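Local coordinates for protein transcriptional activator of comK gene (Bacillus halodurans, PDB 2HQB) that probably activates transcription of the competence gene comK and, as a BMP-family lipoprotein with a periplasmic-binding-protein fold, may bind a small ligand, at residues A[20-25]-A[68-73]. Residues are numbered along the deposited sequence; the frame is centred on the assembly and turned at random.
Sequences GWNRKA and FGHGHA
His-70 turns its CG anti to the backbone N (chi1 -155°), which lays the imidazole against 20-25, while Asn-22 holds its CG anti to the carbonyl carbon and brings OD1 up to the edge of that ring. The two meet at the C-terminal ends of parallel strands in one alpha/beta lobe of a periplasmic-binding-protein fold: 68-73 leaves strand 66-69, whereas the segment 20-25 runs into helix 23-35, which follows strand 7-11. In this family such loops commonly line the ligand cleft between the lobes, which may hold here too. The Ala-25 methyl sits over one face of the imidazole, a CH-pi contact with CB 3.6 Å from the ring centroid and 11° off its normal. At the edge, Asn-22 OD1 lies in the ring plane, 3.3 Å from His-70 CD2; amide and ring are turned 59° apart. No direct hydrogen bond joins the segments. Instead, one water lies within hydrogen-bonding distance of both Asn-22 OD1 and His-70 O and can donate to either, though more acceptors are in reach than it has protons. The amide's other end is fixed by ND2 bonding to Glu-13 O. Phe-93 meets the imidazole edge-to-face, and Val-230 of helix 230-240 touches it too. An alanine at His-70 would remove the ring and is likely to open a gap beneath the Ala-25 methyl, taking from Asn-22 OD1 and Phe-93 the imidazole they meet. The water stands 2.6 Å from Asn-22 OD1 and 2.6 Å from His-70 O.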
loop_
_atom_site.group_PDB
_atom_site.type_symbol
_atom_site.label_atom_id
_atom_site.label_comp_id
_atom_site.label_asym_id
_atom_site.label_seq_id
_atom_site.Cartn_x
_atom_site.Cartn_y
_atom_site.Cartn_z
ATOM N N GLY A 20 -6.281 -0.359 -1.736
ATOM C CA GLY A 20 -7.069 -1.212 -0.823
ATOM C C GLY A 20 -8.195 -0.531 0.022
ATOM O O GLY A 20 -9.275 -0.108 -0.496
ATOM N N TRP A 21 -7.965 -0.467 1.337
ATOM C CA TRP A 21 -8.875 0.188 2.285
ATOM C C TRP A 21 -9.160 1.653 1.699
ATOM O O TRP A 21 -8.284 2.536 1.663
ATOM C CB TRP A 21 -8.136 0.242 3.649
ATOM C CG TRP A 21 -8.730 -0.475 4.907
ATOM C CD1 TRP A 21 -8.705 0.001 6.236
ATOM C CD2 TRP A 21 -9.489 -1.678 4.951
ATOM N NE1 TRP A 21 -9.417 -0.833 7.062
ATOM C CE2 TRP A 21 -9.910 -1.868 6.296
ATOM C CE3 TRP A 21 -9.874 -2.611 3.995
ATOM C CZ2 TRP A 21 -10.701 -2.963 6.668
ATOM C CZ3 TRP A 21 -10.662 -3.691 4.385
ATOM C CH2 TRP A 21 -11.062 -3.854 5.686
ATOM N N ASN A 22 -10.368 1.902 1.198
ATOM C CA ASN A 22 -10.679 3.230 0.640
ATOM C C ASN A 22 -10.637 4.303 1.711
ATOM O O ASN A 22 -10.917 5.458 1.422
ATOM C CB ASN A 22 -12.098 3.313 0.033
ATOM C CG ASN A 22 -12.236 2.591 -1.297
ATOM O OD1 ASN A 22 -11.365 2.674 -2.184
ATOM N ND2 ASN A 22 -13.363 1.897 -1.461
ATOM N N ARG A 23 -10.330 3.934 2.950
ATOM C CA ARG A 23 -10.327 4.943 4.005
ATOM C C ARG A 23 -9.048 5.723 3.896
ATOM O O ARG A 23 -9.022 6.899 4.228
ATOM C CB ARG A 23 -10.459 4.327 5.403
ATOM C CG ARG A 23 -9.229 3.647 5.893
ATOM C CD ARG A 23 -8.917 4.107 7.341
ATOM N NE ARG A 23 -7.782 3.335 7.853
ATOM C CZ ARG A 23 -6.770 3.846 8.539
ATOM N NH1 ARG A 23 -6.761 5.149 8.794
ATOM N NH2 ARG A 23 -5.784 3.063 8.973
ATOM N N LYS A 24 -7.987 5.066 3.438
ATOM C CA LYS A 24 -6.730 5.773 3.252
ATOM C C LYS A 24 -6.932 6.825 2.115
ATOM O O LYS A 24 -6.196 7.793 2.028
ATOM C CB LYS A 24 -5.605 4.781 2.948
ATOM C CG LYS A 24 -5.218 3.857 4.140
ATOM C CD LYS A 24 -4.254 4.518 5.177
ATOM C CE LYS A 24 -2.764 4.501 4.723
ATOM N NZ LYS A 24 -1.716 4.509 5.822
ATOM N N ALA A 25 -7.957 6.668 1.283
ATOM C CA ALA A 25 -8.219 7.673 0.260
ATOM C C ALA A 25 -9.076 8.784 0.871
ATOM O O ALA A 25 -8.887 9.951 0.540
ATOM C CB ALA A 25 -8.933 7.074 -0.931
ATOM N N PHE A 68 -9.399 12.398 -8.646
ATOM C CA PHE A 68 -8.713 11.141 -8.299
ATOM C C PHE A 68 -9.655 9.943 -8.423
ATOM O O PHE A 68 -10.874 10.064 -8.267
ATOM C CB PHE A 68 -8.180 11.156 -6.883
ATOM C CG PHE A 68 -6.971 12.006 -6.694
ATOM C CD1 PHE A 68 -7.090 13.323 -6.285
ATOM C CD2 PHE A 68 -5.699 11.458 -6.833
ATOM C CE1 PHE A 68 -5.983 14.073 -6.007
ATOM C CE2 PHE A 68 -4.564 12.209 -6.560
ATOM C CZ PHE A 68 -4.711 13.518 -6.141
ATOM N N GLY A 69 -9.067 8.794 -8.727
ATOM C CA GLY A 69 -9.818 7.548 -8.885
ATOM C C GLY A 69 -9.066 6.524 -8.058
ATOM O O GLY A 69 -7.932 6.158 -8.375
ATOM N N HIS A 70 -9.680 6.057 -6.985
ATOM C CA HIS A 70 -8.966 5.145 -6.141
ATOM C C HIS A 70 -9.119 3.715 -6.585
ATOM O O HIS A 70 -10.080 3.023 -6.231
ATOM C CB HIS A 70 -9.407 5.305 -4.711
ATOM C CG HIS A 70 -8.369 4.874 -3.747
ATOM N ND1 HIS A 70 -7.061 5.319 -3.825
ATOM C CD2 HIS A 70 -8.430 4.048 -2.681
ATOM C CE1 HIS A 70 -6.363 4.789 -2.837
ATOM N NE2 HIS A 70 -7.167 4.014 -2.128
ATOM N N GLY A 71 -8.159 3.263 -7.362
ATOM C CA GLY A 71 -8.269 1.929 -7.835
ATOM C C GLY A 71 -7.844 1.795 -9.262
ATOM O O GLY A 71 -7.860 2.747 -10.015
ATOM N N HIS A 72 -7.475 0.584 -9.627
ATOM C CA HIS A 72 -6.992 0.283 -10.955
ATOM C C HIS A 72 -7.960 0.514 -12.125
ATOM O O HIS A 72 -7.529 0.760 -13.263
ATOM C CB HIS A 72 -6.531 -1.166 -10.945
ATOM C CG HIS A 72 -6.515 -1.807 -12.290
ATOM N ND1 HIS A 72 -5.401 -1.798 -13.111
ATOM C CD2 HIS A 72 -7.492 -2.444 -12.981
ATOM C CE1 HIS A 72 -5.694 -2.399 -14.251
ATOM N NE2 HIS A 72 -6.957 -2.799 -14.200
ATOM N N ALA A 73 -9.257 0.447 -11.854
ATOM C CA ALA A 73 -10.230 0.581 -12.924
ATOM C C ALA A 73 -10.579 1.989 -13.338
ATOM O O ALA A 73 -11.196 2.211 -14.378
ATOM C CB ALA A 73 -11.448 -0.119 -12.534
HETATM O O HOH W 1 -12.172 2.865 -4.699
#